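Local coordinates for protein putative metal-dependent hydrolase (Bacillus subtilis, PDB 6KNS) that binds zinc and calcium ions in a metallo-beta-lactamase fold and is probably a hydrolase, perhaps a 3'-tRNA processing endoribonuclease, at residues A[68-73]-A[156-161]; A[182-187]-A[191-196]; A[211-216]-A[229-234]. All blocks are in the same frame, centred on the assembly; numbering follows the deposited sequence.

Interaction 1 (A[68-73]-A[156-161]); sequences HDHIAD and VVYTAD. With ZN (zinc ion), chain G; ZN (zinc ion), chain H.
The backbones bearing His70 and Asp161 stay well apart, the closest CA atoms being those of His70 and Ala160 at 9.3 Å, and it is metal that fills the interval. His70 closes the HxHxDH motif of the metallo-beta-lactamase fold, while Asp161 sits in the loop that follows the strand 155-158. The two side chains approach from opposite directions and share one zinc ion: NE2 of His70 binds it at 2.2 Å and OD2 of Asp161 at 2.3 Å. OD2 of Asp69 is a longer ligand of the same ion, at 2.5 Å, and His217 supplies the fourth. That Asp161 oxygen also binds the second zinc ion, at 2.4 Å, which His65, His67 and His140 complete; a single carboxylate oxygen thus bridges two metals 3.2 Å apart.

The His70 ring leaves its backbone with CG anti to the carbonyl carbon (chi1 -62°), which brings NE2 to the metal. ND1, on the other side of the ring, is hydrogen-bonded to OD2 of Asp40, and the Tyr158 hydroxyl is bonded to that same oxygen. Asp40 is therefore a second-shell residue that fixes the rotation of a first-shell imidazole, and Tyr158 in turn helps to position Asp40. Tyr158 meets the imidazole at its edge, with OH 3.7 Å from CE1 of His70. The Asp161 carboxylate is turned 78° from the ring plane, and its second oxygen, OD1, lies 3.3 Å from CE1 of His70.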
# COMPACT_ATOMS: atom_id res chain seq x y z
N HIS A 68 -5.45 8.48 3.24
CA HIS A 68 -4.87 7.14 3.00
C HIS A 68 -4.23 6.97 1.65
O HIS A 68 -3.14 6.39 1.51
CB HIS A 68 -5.95 6.07 3.12
CG HIS A 68 -6.57 5.98 4.45
ND1 HIS A 68 -5.85 5.79 5.61
CD2 HIS A 68 -7.88 6.08 4.82
CE1 HIS A 68 -6.69 5.74 6.64
NE2 HIS A 68 -7.92 5.93 6.18
N ASP A 69 -4.90 7.46 0.62
CA ASP A 69 -4.36 7.34 -0.74
C ASP A 69 -3.10 8.17 -1.04
O ASP A 69 -2.52 8.04 -2.12
CB ASP A 69 -5.46 7.58 -1.78
CG ASP A 69 -6.05 8.97 -1.70
OD1 ASP A 69 -6.35 9.40 -0.59
OD2 ASP A 69 -6.22 9.61 -2.75
N HIS A 70 -2.63 8.94 -0.06
CA HIS A 70 -1.35 9.66 -0.17
C HIS A 70 -0.27 9.21 0.82
O HIS A 70 0.87 9.66 0.71
CB HIS A 70 -1.61 11.17 -0.02
CG HIS A 70 -2.50 11.70 -1.10
ND1 HIS A 70 -2.04 12.49 -2.13
CD2 HIS A 70 -3.80 11.46 -1.36
CE1 HIS A 70 -3.04 12.73 -2.96
NE2 HIS A 70 -4.13 12.13 -2.50
N ILE A 71 -0.61 8.37 1.80
CA ILE A 71 0.34 7.94 2.84
C ILE A 71 0.32 6.44 3.16
O ILE A 71 1.14 5.99 4.00
CB ILE A 71 0.11 8.66 4.16
CG1 ILE A 71 -1.20 8.18 4.82
CG2 ILE A 71 0.07 10.20 3.95
CD1 ILE A 71 -1.40 8.78 6.20
N ALA A 72 -0.50 5.65 2.47
CA ALA A 72 -0.65 4.25 2.82
C ALA A 72 0.67 3.50 2.87
O ALA A 72 0.79 2.61 3.69
CB ALA A 72 -1.68 3.48 1.88
N ASP A 73 1.63 3.84 2.00
CA ASP A 73 2.90 3.13 1.99
C ASP A 73 4.02 3.70 2.90
O ASP A 73 5.16 3.20 2.87
CB ASP A 73 3.42 2.89 0.56
CG ASP A 73 3.00 1.53 -0.03
OD1 ASP A 73 2.49 0.63 0.71
OD2 ASP A 73 3.21 1.37 -1.27
N VAL A 156 7.88 22.81 -11.45
CA VAL A 156 6.70 21.97 -11.53
C VAL A 156 5.74 22.32 -10.40
O VAL A 156 6.15 22.45 -9.26
CB VAL A 156 7.09 20.46 -11.46
CG1 VAL A 156 5.88 19.58 -11.49
CG2 VAL A 156 8.05 20.10 -12.62
N VAL A 157 4.45 22.44 -10.71
CA VAL A 157 3.44 22.70 -9.70
C VAL A 157 2.57 21.45 -9.61
O VAL A 157 2.13 20.91 -10.63
CB VAL A 157 2.58 23.95 -10.04
CG1 VAL A 157 1.38 24.07 -9.10
CG2 VAL A 157 3.43 25.22 -9.98
N TYR A 158 2.36 21.01 -8.37
CA TYR A 158 1.51 19.89 -8.02
C TYR A 158 0.38 20.44 -7.17
O TYR A 158 0.64 21.02 -6.12
CB TYR A 158 2.32 18.89 -7.19
CG TYR A 158 1.57 17.73 -6.61
CD1 TYR A 158 0.70 16.97 -7.39
CD2 TYR A 158 1.76 17.35 -5.27
CE1 TYR A 158 0.03 15.85 -6.85
CE2 TYR A 158 1.11 16.24 -4.72
CZ TYR A 158 0.25 15.49 -5.51
OH TYR A 158 -0.40 14.40 -4.99
N THR A 159 -0.86 20.31 -7.62
CA THR A 159 -2.00 20.83 -6.88
C THR A 159 -2.32 20.02 -5.62
O THR A 159 -3.13 20.46 -4.81
CB THR A 159 -3.31 20.81 -7.73
OG1 THR A 159 -3.65 19.44 -8.03
CG2 THR A 159 -3.16 21.60 -9.02
N ALA A 160 -1.74 18.84 -5.46
CA ALA A 160 -2.26 17.90 -4.49
C ALA A 160 -3.78 17.81 -4.74
O ALA A 160 -4.23 17.88 -5.90
CB ALA A 160 -1.92 18.31 -3.06
N ASP A 161 -4.56 17.65 -3.68
CA ASP A 161 -6.00 17.56 -3.80
C ASP A 161 -6.64 18.86 -3.45
O ASP A 161 -6.34 19.44 -2.41
CB ASP A 161 -6.55 16.56 -2.80
CG ASP A 161 -6.20 15.13 -3.14
OD1 ASP A 161 -5.32 14.83 -3.99
OD2 ASP A 161 -6.87 14.31 -2.54
ZN ZN G . -6.30 12.13 -2.71
ZN ZN H . -7.38 13.84 -0.28

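Interaction 2 (A[182-187]-A[191-196]); sequences CNFYAD and TSAGHM
The loop between strand 177-181 and helix 198-208, which runs beside the dinuclear zinc site, doubles back so that Asn183 and Phe184 meet His195 and Met196. The arms are tied through the backbone: N of Phe184 donates to O of Met196 at 3.2 Å, bent to 144° at the hydrogen. The side chains add apolar and CH-pi contacts. With CG anti to its carbonyl carbon (chi1 -72°), Phe184 presents a ring edge to His195, CE2 lying 3.7 Å from CB of His195, and the two side chains cross at about a right angle. CZ of Phe184 also reaches CB of Ala193 at 4.2 Å. Asn183 approaches over a face of the imidazole instead, in a CH-pi contact that puts its CB 4.1 Å from the His195 ring centre and 24° off the ring normal. ND1 of His195 is held by Glu181 OE2, which together with the Asn183 contact probably limits rotation of the ring. A type I turn from Thr191 to Gly194 precedes His195, and Phe184 also packs on Phe86 of the second subunit. His195 also lies against the zinc ligands His140 and His217, a second-shell placement consistent with the loop-built rim of a metallo-beta-lactamase active site.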
# COMPACT_ATOMS: atom_id res chain seq x y z
N CYS A 182 -7.64 15.76 -11.06
CA CYS A 182 -8.75 15.86 -11.94
C CYS A 182 -9.68 14.69 -11.70
O CYS A 182 -9.86 13.85 -12.55
CB CYS A 182 -8.22 15.85 -13.37
SG CYS A 182 -9.42 16.20 -14.64
N ASN A 183 -10.27 14.63 -10.52
CA ASN A 183 -11.03 13.47 -10.11
C ASN A 183 -12.43 13.41 -10.73
O ASN A 183 -13.08 12.39 -10.64
CB ASN A 183 -11.14 13.44 -8.57
CG ASN A 183 -11.14 12.01 -8.00
OD1 ASN A 183 -11.75 11.09 -8.56
ND2 ASN A 183 -10.44 11.82 -6.93
N PHE A 184 -12.89 14.52 -11.35
CA PHE A 184 -14.24 14.62 -11.92
C PHE A 184 -14.27 15.10 -13.37
O PHE A 184 -13.36 15.80 -13.79
CB PHE A 184 -15.10 15.57 -11.06
CG PHE A 184 -15.50 14.97 -9.74
CD1 PHE A 184 -16.71 14.37 -9.58
CD2 PHE A 184 -14.64 15.02 -8.66
CE1 PHE A 184 -17.07 13.80 -8.34
CE2 PHE A 184 -14.98 14.45 -7.43
CZ PHE A 184 -16.19 13.85 -7.27
N TYR A 185 -15.32 14.72 -14.11
CA TYR A 185 -15.50 15.08 -15.52
C TYR A 185 -16.16 16.46 -15.62
O TYR A 185 -16.66 16.99 -14.63
CB TYR A 185 -16.35 14.01 -16.26
CG TYR A 185 -15.59 12.69 -16.39
CD1 TYR A 185 -15.64 11.71 -15.39
CD2 TYR A 185 -14.75 12.45 -17.48
CE1 TYR A 185 -14.92 10.51 -15.51
CE2 TYR A 185 -14.03 11.27 -17.61
CZ TYR A 185 -14.10 10.31 -16.61
OH TYR A 185 -13.40 9.15 -16.75
N ALA A 186 -16.16 17.02 -16.82
CA ALA A 186 -16.56 18.42 -17.07
C ALA A 186 -17.97 18.70 -16.63
O ALA A 186 -18.26 19.81 -16.20
CB ALA A 186 -16.39 18.77 -18.57
N ASP A 187 -18.85 17.71 -16.72
CA ASP A 187 -20.26 17.92 -16.34
C ASP A 187 -20.49 17.86 -14.85
O ASP A 187 -21.60 18.12 -14.43
CB ASP A 187 -21.20 16.89 -17.02
CG ASP A 187 -20.92 15.45 -16.59
OD1 ASP A 187 -19.83 14.93 -16.94
OD2 ASP A 187 -21.79 14.83 -15.90
N THR A 191 -16.87 20.05 -5.83
CA THR A 191 -16.70 20.98 -4.70
C THR A 191 -16.94 20.28 -3.36
O THR A 191 -16.12 20.39 -2.43
CB THR A 191 -17.61 22.24 -4.89
OG1 THR A 191 -17.17 23.00 -6.05
CG2 THR A 191 -17.61 23.14 -3.62
N SER A 192 -18.03 19.53 -3.27
CA SER A 192 -18.37 18.89 -1.98
C SER A 192 -17.38 17.79 -1.60
O SER A 192 -17.23 17.50 -0.43
CB SER A 192 -19.82 18.37 -1.98
OG SER A 192 -19.92 17.18 -2.74
N ALA A 193 -16.70 17.17 -2.58
CA ALA A 193 -15.63 16.21 -2.26
C ALA A 193 -14.24 16.83 -2.13
O ALA A 193 -13.27 16.11 -1.87
CB ALA A 193 -15.59 15.07 -3.33
N GLY A 194 -14.11 18.13 -2.34
CA GLY A 194 -12.78 18.75 -2.32
C GLY A 194 -11.89 18.38 -3.49
O GLY A 194 -10.66 18.24 -3.35
N HIS A 195 -12.51 18.24 -4.66
CA HIS A 195 -11.80 17.89 -5.90
C HIS A 195 -12.16 18.82 -7.05
O HIS A 195 -13.09 19.61 -6.99
CB HIS A 195 -12.08 16.44 -6.30
CG HIS A 195 -11.54 15.43 -5.35
ND1 HIS A 195 -10.20 15.37 -5.00
CD2 HIS A 195 -12.15 14.42 -4.69
CE1 HIS A 195 -10.02 14.35 -4.17
NE2 HIS A 195 -11.19 13.78 -3.94
N MET A 196 -11.39 18.71 -8.13
CA MET A 196 -11.63 19.49 -9.34
C MET A 196 -12.04 18.64 -10.53
O MET A 196 -11.83 17.43 -10.54
CB MET A 196 -10.35 20.27 -9.69
CG MET A 196 -10.22 21.57 -8.87
SD MET A 196 -8.86 22.61 -9.41
CE MET A 196 -7.45 21.62 -8.86

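Interaction 3 (A[211-216]-A[229-234]); sequences GELLLT and KEAKTV
Two leucines of the strand 212-216 reach the same methyl group through different torsions. Leu213 sets CG anti to its backbone N (chi1 177°), whereas Leu215 holds CG beside its N (chi1 -57°) and then runs on extended, with CD1 anti to CA (chi2 176°). Being two residues apart, they point to the same side of the strand, toward Ala231 of helix 225-231. CD2 of Leu213 comes to 4.3 Å from CB of Ala231, and CD1 of Leu215 to 4.1 Å from that same CB, so a small methyl from the helix is met by a branch end from each leucine. The backbones are separated accordingly, with CA of Leu213 8.9 Å from CA of Ala231.

This is packing inside a beta-alpha-beta unit, in which the strand 212-216 leads through helix 225-231 to the strand 238-241. Other parts of the fold enclose the leucines: Leu213 touches Leu178 and Ala205, and Leu215 touches Ala201 and Val239, so helix 198-208 and both adjoining strands contribute to the same layer.

The backbone carbonyl next to Ala231 is satisfied within its own segment. O of Glu230 accepts twice from Thr233, through OG1 at 2.6 Å, which lies in the carbonyl plane, and through N at 3.1 Å. Next to it, N of Val234 bonds to O of Ala231 at 3.0 Å. OE1 of Glu230 accepts from Ser198 OG and from Ala186 N. The chemistry across the contact is thus wholly apolar: methyl and branch ends meet without a directional bond, which implies that close packing and burial probably hold helix and strand together here, while the backbone hydrogen bonds of each side run within its own element or to neighbouring strands.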
# COMPACT_ATOMS: atom_id res chain seq x y z
N GLY A 211 3.27 25.70 -19.01
CA GLY A 211 3.86 25.12 -20.19
C GLY A 211 3.09 23.91 -20.69
O GLY A 211 2.94 23.70 -21.88
N GLU A 212 2.62 23.09 -19.76
CA GLU A 212 1.77 21.98 -20.12
C GLU A 212 1.03 21.47 -18.89
O GLU A 212 1.39 21.84 -17.77
CB GLU A 212 2.58 20.85 -20.77
CG GLU A 212 3.43 20.03 -19.83
CD GLU A 212 4.27 19.00 -20.55
OE1 GLU A 212 5.31 19.42 -21.07
OE2 GLU A 212 3.90 17.80 -20.58
N LEU A 213 0.03 20.63 -19.13
CA LEU A 213 -0.87 20.16 -18.08
C LEU A 213 -0.91 18.63 -18.05
O LEU A 213 -1.04 17.99 -19.10
CB LEU A 213 -2.28 20.74 -18.29
CG LEU A 213 -3.40 20.32 -17.34
CD1 LEU A 213 -3.01 20.66 -15.89
CD2 LEU A 213 -4.74 20.96 -17.74
N LEU A 214 -0.78 18.07 -16.84
CA LEU A 214 -0.89 16.63 -16.59
C LEU A 214 -2.01 16.36 -15.60
O LEU A 214 -1.97 16.83 -14.48
CB LEU A 214 0.41 16.06 -16.01
CG LEU A 214 0.45 14.54 -15.78
CD1 LEU A 214 0.42 13.78 -17.11
CD2 LEU A 214 1.68 14.13 -14.98
N LEU A 215 -3.01 15.61 -16.04
CA LEU A 215 -4.17 15.33 -15.26
C LEU A 215 -3.97 14.05 -14.48
O LEU A 215 -3.59 13.03 -15.03
CB LEU A 215 -5.39 15.22 -16.19
CG LEU A 215 -5.66 16.45 -17.08
CD1 LEU A 215 -6.85 16.17 -18.05
CD2 LEU A 215 -5.92 17.72 -16.26
N THR A 216 -4.26 14.08 -13.18
CA THR A 216 -4.01 12.93 -12.32
C THR A 216 -5.12 12.79 -11.24
O THR A 216 -6.18 13.45 -11.30
CB THR A 216 -2.58 13.06 -11.74
OG1 THR A 216 -2.24 11.86 -11.05
CG2 THR A 216 -2.45 14.28 -10.79
N LYS A 229 -9.76 15.79 -23.46
CA LYS A 229 -10.49 16.58 -24.45
C LYS A 229 -11.24 17.77 -23.82
O LYS A 229 -11.30 18.88 -24.37
CB LYS A 229 -11.51 15.70 -25.17
CG LYS A 229 -10.91 14.62 -26.05
CD LYS A 229 -12.01 13.84 -26.79
CE LYS A 229 -11.40 12.67 -27.55
NZ LYS A 229 -12.43 11.87 -28.20
N GLU A 230 -11.82 17.51 -22.66
CA GLU A 230 -12.54 18.54 -21.91
C GLU A 230 -11.57 19.62 -21.46
O GLU A 230 -11.88 20.80 -21.57
CB GLU A 230 -13.21 17.91 -20.67
CG GLU A 230 -14.40 17.03 -20.99
CD GLU A 230 -14.70 16.01 -19.88
OE1 GLU A 230 -14.19 16.12 -18.73
OE2 GLU A 230 -15.45 15.06 -20.17
N ALA A 231 -10.40 19.23 -20.95
CA ALA A 231 -9.44 20.25 -20.51
C ALA A 231 -8.98 21.11 -21.69
O ALA A 231 -8.79 22.32 -21.55
CB ALA A 231 -8.25 19.64 -19.79
N LYS A 232 -8.82 20.48 -22.86
CA LYS A 232 -8.41 21.19 -24.06
C LYS A 232 -9.48 22.18 -24.58
O LYS A 232 -9.17 22.97 -25.45
CB LYS A 232 -8.03 20.21 -25.21
CG LYS A 232 -6.89 19.24 -24.91
CD LYS A 232 -5.51 19.82 -25.08
CE LYS A 232 -5.17 20.22 -26.56
NZ LYS A 232 -4.72 21.69 -26.59
N THR A 233 -10.72 22.12 -24.07
CA THR A 233 -11.73 23.09 -24.52
C THR A 233 -11.41 24.42 -23.85
O THR A 233 -11.90 25.44 -24.27
CB THR A 233 -13.17 22.70 -24.18
OG1 THR A 233 -13.35 22.60 -22.74
CG2 THR A 233 -13.51 21.37 -24.85
N VAL A 234 -10.58 24.40 -22.81
CA VAL A 234 -10.25 25.62 -22.03
C VAL A 234 -8.78 26.00 -22.25
O VAL A 234 -8.48 27.14 -22.54
CB VAL A 234 -10.54 25.41 -20.53
CG1 VAL A 234 -9.99 26.56 -19.71
CG2 VAL A 234 -12.07 25.27 -20.30

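In the fold
The three contacts follow one another along the chain, in the order 1, 2, 3. Strands 155-158, 177-181, 212-216 and 238-241 run parallel in one sheet, which carries interactions 1 and 3, while interaction 2 lies in the loop after strand 177-181. Interaction 1 lies near the centre of the chain, its centre about 16 Å from that of interaction 2 and about 19 Å from that of interaction 3; the centres of interactions 2 and 3 are about 14 Å apart. Asp161 touches His195, and Cys182 N probably bonds to Thr216 O. Interactions 1 and 3 do not touch; the loop of interaction 2 links the zinc site to the packing of helix 225-231.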